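Local coordinates for protein alpha-Amylase (Thermotoga maritima, PDB 2B5D) that belongs to glycosyl hydrolase family 57 and is built on a largely parallel beta sheet wrapped by many helices, at residues G127-K130 against Y131-G135; I39-L42 against M43-D46; V167-Y170 against E171-M174. All blocks are in the same frame, centred on the assembly; numbering follows the deposited sequence.

All three contacts are local, made between successive turns of one helix, in the family 57 part of the chain. Contact 1, on helix 125-134, lies between the other two and touches both. Contact 2, on helix 27-47, is its closer neighbour, with centres about 12 Å apart. Phe128 packs there on Leu42, with CZ 3.8 Å from Leu42 CD1, and the Tyr131 ring meets Phe45 edge to face. Contact 3, on helix 156-174, is centred about 15 Å from contact 1. A probable hydrogen bond joins them, with Gln132 NE2 3.0 Å from Tyr170 OH. Contacts 2 and 3 do not meet; their nearest atoms are about 10 Å apart.

Contact 1: G127-K130 against Y131-G135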
loop_
_atom_site.group_PDB
_atom_site.type_symbol
_atom_site.label_atom_id
_atom_site.label_comp_id
_atom_site.label_asym_id
_atom_site.label_seq_id
_atom_site.Cartn_x
_atom_site.Cartn_y
_atom_site.Cartn_z
ATOM N N GLY A 127 1.663 10.625 -42.506
ATOM C CA GLY A 127 0.551 11.561 -42.692
ATOM C C GLY A 127 0.852 12.967 -42.189
ATOM O O GLY A 127 0.573 13.955 -42.849
ATOM N N PHE A 128 1.424 13.065 -41.004
ATOM C CA PHE A 128 1.805 14.357 -40.475
ATOM C C PHE A 128 2.911 15.017 -41.307
ATOM O O PHE A 128 2.940 16.247 -41.452
ATOM C CB PHE A 128 2.198 14.241 -38.993
ATOM C CG PHE A 128 1.023 14.055 -38.086
ATOM C CD1 PHE A 128 0.678 12.777 -37.610
ATOM C CD2 PHE A 128 0.230 15.147 -37.728
ATOM C CE1 PHE A 128 -0.440 12.598 -36.756
ATOM C CE2 PHE A 128 -0.877 14.980 -36.881
ATOM C CZ PHE A 128 -1.217 13.705 -36.400
ATOM N N LYS A 129 3.812 14.190 -41.826
ATOM C CA LYS A 129 4.935 14.656 -42.631
ATOM C C LYS A 129 4.402 15.311 -43.906
ATOM O O LYS A 129 4.894 16.357 -44.346
ATOM C CB LYS A 129 5.849 13.474 -42.955
ATOM C CG LYS A 129 7.077 13.801 -43.747
ATOM C CD LYS A 129 7.843 12.518 -44.093
ATOM C CE LYS A 129 9.109 12.828 -44.877
ATOM N NZ LYS A 129 9.564 11.657 -45.671
ATOM N N LYS A 130 3.354 14.697 -44.452
ATOM C CA LYS A 130 2.760 15.104 -45.719
ATOM C C LYS A 130 2.046 16.449 -45.596
ATOM O O LYS A 130 2.039 17.247 -46.531
ATOM C CB LYS A 130 1.839 13.992 -46.221
ATOM C CG LYS A 130 0.843 14.375 -47.277
ATOM C CD LYS A 130 0.013 13.175 -47.690
ATOM C CE LYS A 130 -1.467 13.513 -47.710
ATOM N NZ LYS A 130 -2.082 13.132 -46.417
ATOM N N TYR A 131 1.474 16.722 -44.436
ATOM C CA TYR A 131 0.888 18.025 -44.227
ATOM C C TYR A 131 1.927 19.096 -43.923
ATOM O O TYR A 131 1.712 20.267 -44.252
ATOM C CB TYR A 131 -0.292 17.967 -43.241
ATOM C CG TYR A 131 -1.458 17.175 -43.821
ATOM C CD1 TYR A 131 -2.278 17.713 -44.820
ATOM C CD2 TYR A 131 -1.729 15.886 -43.385
ATOM C CE1 TYR A 131 -3.338 16.988 -45.360
ATOM C CE2 TYR A 131 -2.784 15.147 -43.928
ATOM C CZ TYR A 131 -3.579 15.700 -44.916
ATOM O OH TYR A 131 -4.625 14.945 -45.435
ATOM N N GLN A 132 3.066 18.716 -43.341
ATOM C CA GLN A 132 4.147 19.686 -43.200
ATOM C C GLN A 132 4.623 20.144 -44.586
ATOM O O GLN A 132 4.859 21.334 -44.788
ATOM C CB GLN A 132 5.319 19.189 -42.345
ATOM C CG GLN A 132 6.315 20.291 -42.003
ATOM C CD GLN A 132 7.285 19.952 -40.855
ATOM O OE1 GLN A 132 8.064 18.980 -40.910
ATOM N NE2 GLN A 132 7.262 20.767 -39.831
ATOM N N GLU A 133 4.729 19.206 -45.533
ATOM C CA GLU A 133 5.216 19.510 -46.897
ATOM C C GLU A 133 4.337 20.519 -47.631
ATOM O O GLU A 133 4.837 21.335 -48.405
ATOM C CB GLU A 133 5.423 18.235 -47.727
ATOM C CG GLU A 133 6.746 17.520 -47.356
ATOM C CD GLU A 133 6.809 16.029 -47.770
ATOM O OE1 GLU A 133 5.773 15.453 -48.213
ATOM O OE2 GLU A 133 7.911 15.425 -47.641
ATOM N N THR A 134 3.035 20.493 -47.350
ATOM C CA THR A 134 2.125 21.504 -47.888
ATOM C C THR A 134 2.320 22.884 -47.282
ATOM O O THR A 134 1.970 23.870 -47.920
ATOM C CB THR A 134 0.626 21.100 -47.792
ATOM O OG1 THR A 134 0.156 21.247 -46.436
ATOM C CG2 THR A 134 0.403 19.659 -48.299
ATOM N N GLY A 135 2.884 22.976 -46.075
ATOM C CA GLY A 135 3.039 24.277 -45.404
ATOM C C GLY A 135 1.835 24.678 -44.555
ATOM O O GLY A 135 1.855 25.688 -43.854
#
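The carbonyl oxygen of Gly127 is gripped by two weak backbone bonds. Tyr131 N lies 3.3 Å from Gly127 O, and Lys130 N also donates to it. The Tyr131 ring leans on the same oxygen, with CD2 3.1 Å from Gly127 O. This is the last part of helix 125-134, which ends at a glycine. The helical bonds in the middle are sounder. Gln132 N donates to Phe128 O, and Glu133 N to Lys129 O at 3.1 Å. The next one, Thr134 N to Lys130 O, is weak again. Gly135 then leaves the helix with a positive phi of 89°.

Lys130 and Tyr131 lie side by side and point the same way. The Lys130 chain bends at chi3 and chi4, and this turns its amine in beside the phenol. NZ sits 3.3 Å from Tyr131 CE2, in an oblique position. Outside the two segments, NZ is hydrogen-bonded to Tyr120 OH. Lys129 and Glu133 are one turn apart. Their charges are opposite but do not pair: Lys129 NZ is 4.6 Å from Glu133 OE2, beyond a salt bridge.

The buried side faces the sheet and helix 27-47. Phe128 points into it and reaches Met55 and Ile57 of strand 53-57. Gln132 leaves the helix in another direction, and its NE2 bonds Tyr170 OH of helix 156-174 and Ile139 O of strand 137-142.

Thr134 closes the helix end. Its hydroxyl sits between the backbone N and the carbonyl carbon (chi1 76°). From there OG1 reaches back to Tyr131 O at 2.9 Å and also bonds Lys136 N. The methyl of Thr134 rests on the turn before, CG2 3.4 Å from Lys130 O.

Contact 2: I39-L42 against M43-D46; sequences IPLL and MMFD
Met43 N binds Ile39 O at 2.7 Å in a nearly straight bond of 164°, and Met44 N and Asp46 N continue the helical bonding to Pro40 O and Leu42 O. The helix, 27-47, is kinked at Pro40, whose nitrogen has no bond to the turn before. Phe45 N bonds mainly to Leu41 O at 2.8 Å, with a second, weak bond to Leu42 O.

Leu41 O also sits over one face of the Phe45 ring, 3.1 Å above its plane and toward the rim. Phe45 CG is anti to the carbonyl carbon (chi1 -62°), which lays the ring back over the preceding turn. The far end of the ring meets aliphatic carbon, with CZ 4.0 Å from Leu41 CB. Leu42 approaches the same ring obliquely through CD1. Met43 runs back across Ile39, and its SD touches Ile39 CG2 at 3.8 Å. A bend at chi3 carries its methyl toward Pro40, CE being 3.9 Å from Pro40 CA.

This part of the helix is wedged between several helices. Ile39 and Met43 meet helix 97-119 at Val116. Pro40 and Met44 pack on helix 360-373. Phe45 stacks on Phe51, just before strand 53-57.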
loop_
_atom_site.group_PDB
_atom_site.type_symbol
_atom_site.label_atom_id
_atom_site.label_comp_id
_atom_site.label_asym_id
_atom_site.label_seq_id
_atom_site.Cartn_x
_atom_site.Cartn_y
_atom_site.Cartn_z
ATOM N N ILE A 39 -5.356 10.415 -35.376
ATOM C CA ILE A 39 -5.993 10.099 -36.674
ATOM C C ILE A 39 -7.153 11.058 -37.032
ATOM O O ILE A 39 -7.260 11.482 -38.173
ATOM C CB ILE A 39 -6.374 8.575 -36.791
ATOM C CG1 ILE A 39 -5.116 7.726 -37.014
ATOM C CG2 ILE A 39 -7.424 8.320 -37.899
ATOM C CD1 ILE A 39 -5.308 6.193 -36.764
ATOM N N PRO A 40 -8.039 11.385 -36.067
ATOM C CA PRO A 40 -9.054 12.417 -36.335
ATOM C C PRO A 40 -8.475 13.793 -36.742
ATOM O O PRO A 40 -9.126 14.512 -37.476
ATOM C CB PRO A 40 -9.795 12.538 -35.001
ATOM C CG PRO A 40 -9.620 11.229 -34.350
ATOM C CD PRO A 40 -8.218 10.794 -34.734
ATOM N N LEU A 41 -7.284 14.161 -36.262
ATOM C CA LEU A 41 -6.574 15.331 -36.818
ATOM C C LEU A 41 -6.232 15.133 -38.282
ATOM O O LEU A 41 -6.487 15.992 -39.113
ATOM C CB LEU A 41 -5.298 15.656 -36.033
ATOM C CG LEU A 41 -5.421 16.262 -34.635
ATOM C CD1 LEU A 41 -4.030 16.451 -34.034
ATOM C CD2 LEU A 41 -6.196 17.591 -34.642
ATOM N N LEU A 42 -5.657 13.986 -38.592
ATOM C CA LEU A 42 -5.395 13.603 -39.961
ATOM C C LEU A 42 -6.660 13.664 -40.818
ATOM O O LEU A 42 -6.654 14.240 -41.895
ATOM C CB LEU A 42 -4.768 12.203 -40.001
ATOM C CG LEU A 42 -3.247 12.065 -40.187
ATOM C CD1 LEU A 42 -2.490 13.348 -39.917
ATOM C CD2 LEU A 42 -2.707 10.932 -39.356
ATOM N N MET A 43 -7.744 13.075 -40.334
ATOM C CA MET A 43 -9.009 13.122 -41.045
ATOM C C MET A 43 -9.473 14.556 -41.284
ATOM O O MET A 43 -9.886 14.925 -42.381
ATOM C CB MET A 43 -10.056 12.307 -40.288
ATOM C CG MET A 43 -10.100 10.856 -40.771
ATOM S SD MET A 43 -10.611 9.629 -39.538
ATOM C CE MET A 43 -11.707 10.580 -38.477
ATOM N N MET A 44 -9.374 15.367 -40.246
ATOM C CA MET A 44 -9.702 16.768 -40.332
ATOM C C MET A 44 -8.814 17.573 -41.299
ATOM O O MET A 44 -9.306 18.493 -41.936
ATOM C CB MET A 44 -9.681 17.353 -38.923
ATOM C CG MET A 44 -10.297 18.741 -38.773
ATOM S SD MET A 44 -9.105 20.101 -38.927
ATOM C CE MET A 44 -8.576 20.343 -37.233
ATOM N N PHE A 45 -7.524 17.248 -41.419
ATOM C CA PHE A 45 -6.631 17.990 -42.330
ATOM C C PHE A 45 -6.997 17.661 -43.754
ATOM O O PHE A 45 -6.927 18.505 -44.634
ATOM C CB PHE A 45 -5.143 17.637 -42.142
ATOM C CG PHE A 45 -4.585 17.965 -40.780
ATOM C CD1 PHE A 45 -3.378 17.431 -40.386
ATOM C CD2 PHE A 45 -5.270 18.788 -39.891
ATOM C CE1 PHE A 45 -2.863 17.703 -39.138
ATOM C CE2 PHE A 45 -4.754 19.062 -38.650
ATOM C CZ PHE A 45 -3.546 18.515 -38.274
ATOM N N ASP A 46 -7.348 16.397 -43.965
ATOM C CA ASP A 46 -7.785 15.908 -45.249
ATOM C C ASP A 46 -9.104 16.566 -45.677
ATOM O O ASP A 46 -9.208 17.054 -46.813
ATOM C CB ASP A 46 -7.920 14.394 -45.180
ATOM C CG ASP A 46 -8.176 13.764 -46.540
ATOM O OD1 ASP A 46 -9.285 13.203 -46.713
ATOM O OD2 ASP A 46 -7.282 13.817 -47.424
#

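Contact 3: V167-Y170 against E171-M174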
loop_
_atom_site.group_PDB
_atom_site.type_symbol
_atom_site.label_atom_id
_atom_site.label_comp_id
_atom_site.label_asym_id
_atom_site.label_seq_id
_atom_site.Cartn_x
_atom_site.Cartn_y
_atom_site.Cartn_z
ATOM N N VAL A 167 16.519 16.926 -31.703
ATOM C CA VAL A 167 16.703 17.509 -33.043
ATOM C C VAL A 167 17.036 16.425 -34.058
ATOM O O VAL A 167 16.367 16.309 -35.096
ATOM C CB VAL A 167 17.775 18.673 -33.019
ATOM C CG1 VAL A 167 18.168 19.084 -34.408
ATOM C CG2 VAL A 167 17.220 19.919 -32.179
ATOM N N LYS A 168 18.041 15.601 -33.738
ATOM C CA LYS A 168 18.430 14.484 -34.605
ATOM C C LYS A 168 17.320 13.470 -34.766
ATOM O O LYS A 168 17.084 12.960 -35.892
ATOM C CB LYS A 168 19.681 13.803 -34.084
ATOM C CG LYS A 168 20.968 14.595 -34.289
ATOM C CD LYS A 168 22.194 13.675 -34.199
ATOM C CE LYS A 168 23.493 14.469 -33.891
ATOM N NZ LYS A 168 23.588 15.774 -34.647
ATOM N N ASN A 169 16.605 13.184 -33.672
ATOM C CA ASN A 169 15.479 12.257 -33.771
ATOM C C ASN A 169 14.367 12.714 -34.721
ATOM O O ASN A 169 13.828 11.920 -35.515
ATOM C CB ASN A 169 14.918 11.870 -32.401
ATOM C CG ASN A 169 13.956 10.730 -32.506
ATOM O OD1 ASN A 169 14.380 9.588 -32.676
ATOM N ND2 ASN A 169 12.651 11.031 -32.497
ATOM N N TYR A 170 14.039 13.995 -34.641
ATOM C CA TYR A 170 13.156 14.605 -35.596
ATOM C C TYR A 170 13.665 14.487 -37.034
ATOM O O TYR A 170 12.885 14.124 -37.951
ATOM C CB TYR A 170 12.907 16.076 -35.204
ATOM C CG TYR A 170 11.981 16.873 -36.094
ATOM C CD1 TYR A 170 10.696 17.241 -35.663
ATOM C CD2 TYR A 170 12.399 17.307 -37.360
ATOM C CE1 TYR A 170 9.869 18.017 -36.463
ATOM C CE2 TYR A 170 11.570 18.077 -38.183
ATOM C CZ TYR A 170 10.310 18.443 -37.720
ATOM O OH TYR A 170 9.499 19.205 -38.530
ATOM N N GLU A 171 14.935 14.841 -37.252
ATOM C CA GLU A 171 15.537 14.699 -38.586
ATOM C C GLU A 171 15.344 13.300 -39.170
ATOM O O GLU A 171 14.940 13.163 -40.334
ATOM C CB GLU A 171 17.027 15.016 -38.563
ATOM C CG GLU A 171 17.386 16.450 -38.183
ATOM C CD GLU A 171 18.840 16.760 -38.508
ATOM O OE1 GLU A 171 19.123 16.960 -39.725
ATOM O OE2 GLU A 171 19.694 16.796 -37.565
ATOM N N LYS A 172 15.649 12.280 -38.356
ATOM C CA LYS A 172 15.493 10.869 -38.716
ATOM C C LYS A 172 14.086 10.528 -39.205
ATOM O O LYS A 172 13.920 9.929 -40.253
ATOM C CB LYS A 172 15.881 9.980 -37.538
ATOM C CG LYS A 172 15.619 8.462 -37.769
ATOM C CD LYS A 172 15.832 7.658 -36.496
ATOM C CE LYS A 172 14.536 7.548 -35.691
ATOM N NZ LYS A 172 14.757 6.671 -34.479
ATOM N N HIS A 173 13.065 10.934 -38.459
ATOM C CA HIS A 173 11.700 10.637 -38.874
ATOM C C HIS A 173 11.177 11.565 -39.935
ATOM O O HIS A 173 10.380 11.153 -40.771
ATOM C CB HIS A 173 10.729 10.710 -37.689
ATOM C CG HIS A 173 10.944 9.657 -36.650
ATOM N ND1 HIS A 173 11.344 9.957 -35.364
ATOM C CD2 HIS A 173 10.790 8.313 -36.693
ATOM C CE1 HIS A 173 11.427 8.845 -34.657
ATOM N NE2 HIS A 173 11.112 7.830 -35.444
ATOM N N MET A 174 11.547 12.842 -39.864
ATOM C CA MET A 174 10.890 13.813 -40.715
ATOM C C MET A 174 11.673 14.089 -41.991
ATOM O O MET A 174 11.124 14.637 -42.946
ATOM C CB MET A 174 10.595 15.104 -39.941
ATOM C CG MET A 174 9.584 14.943 -38.802
ATOM S SD MET A 174 7.868 14.671 -39.301
ATOM C CE MET A 174 7.736 12.886 -39.367
#
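Tyr170 and Met174 form the tight, buried part of this stretch of helix. Met174 CG lies over the centre of the Tyr170 ring, 3.6 Å from the centroid and only 8° off the normal, in a CH-pi contact. Met174 SD is farther off, 5.0 Å from that centroid, above the same ring as a Met-aromatic contact. Tyr170 CG is anti to the backbone N (chi1 -179°), which sets the ring beside its own carbonyl carbon, within reach of Met174. In the backbone, Met174 N binds Tyr170 O at 2.7 Å. The phenol end is held too: OH bonds Ile139 O of strand 137-142. This bond links helix 156-174 to the sheet, within the beta-alpha-beta unit from strand 137-142 to strand 180-182.

The side with Lys168 and Glu171 is looser. Lys168 is exposed, and its NZ stays 5.0 Å from Glu171 OE2, opposite in charge but not in contact. Glu171 folds back along the helix, with CG 3.3 Å from Val167 O. Lys172 and His173 form a third, partly exposed flank. Here Lys172 NZ makes salt bridges to Glu63 and Glu517. Its CE lies over one face of the His173 ring, 3.4 Å above the plane and offset toward the rim.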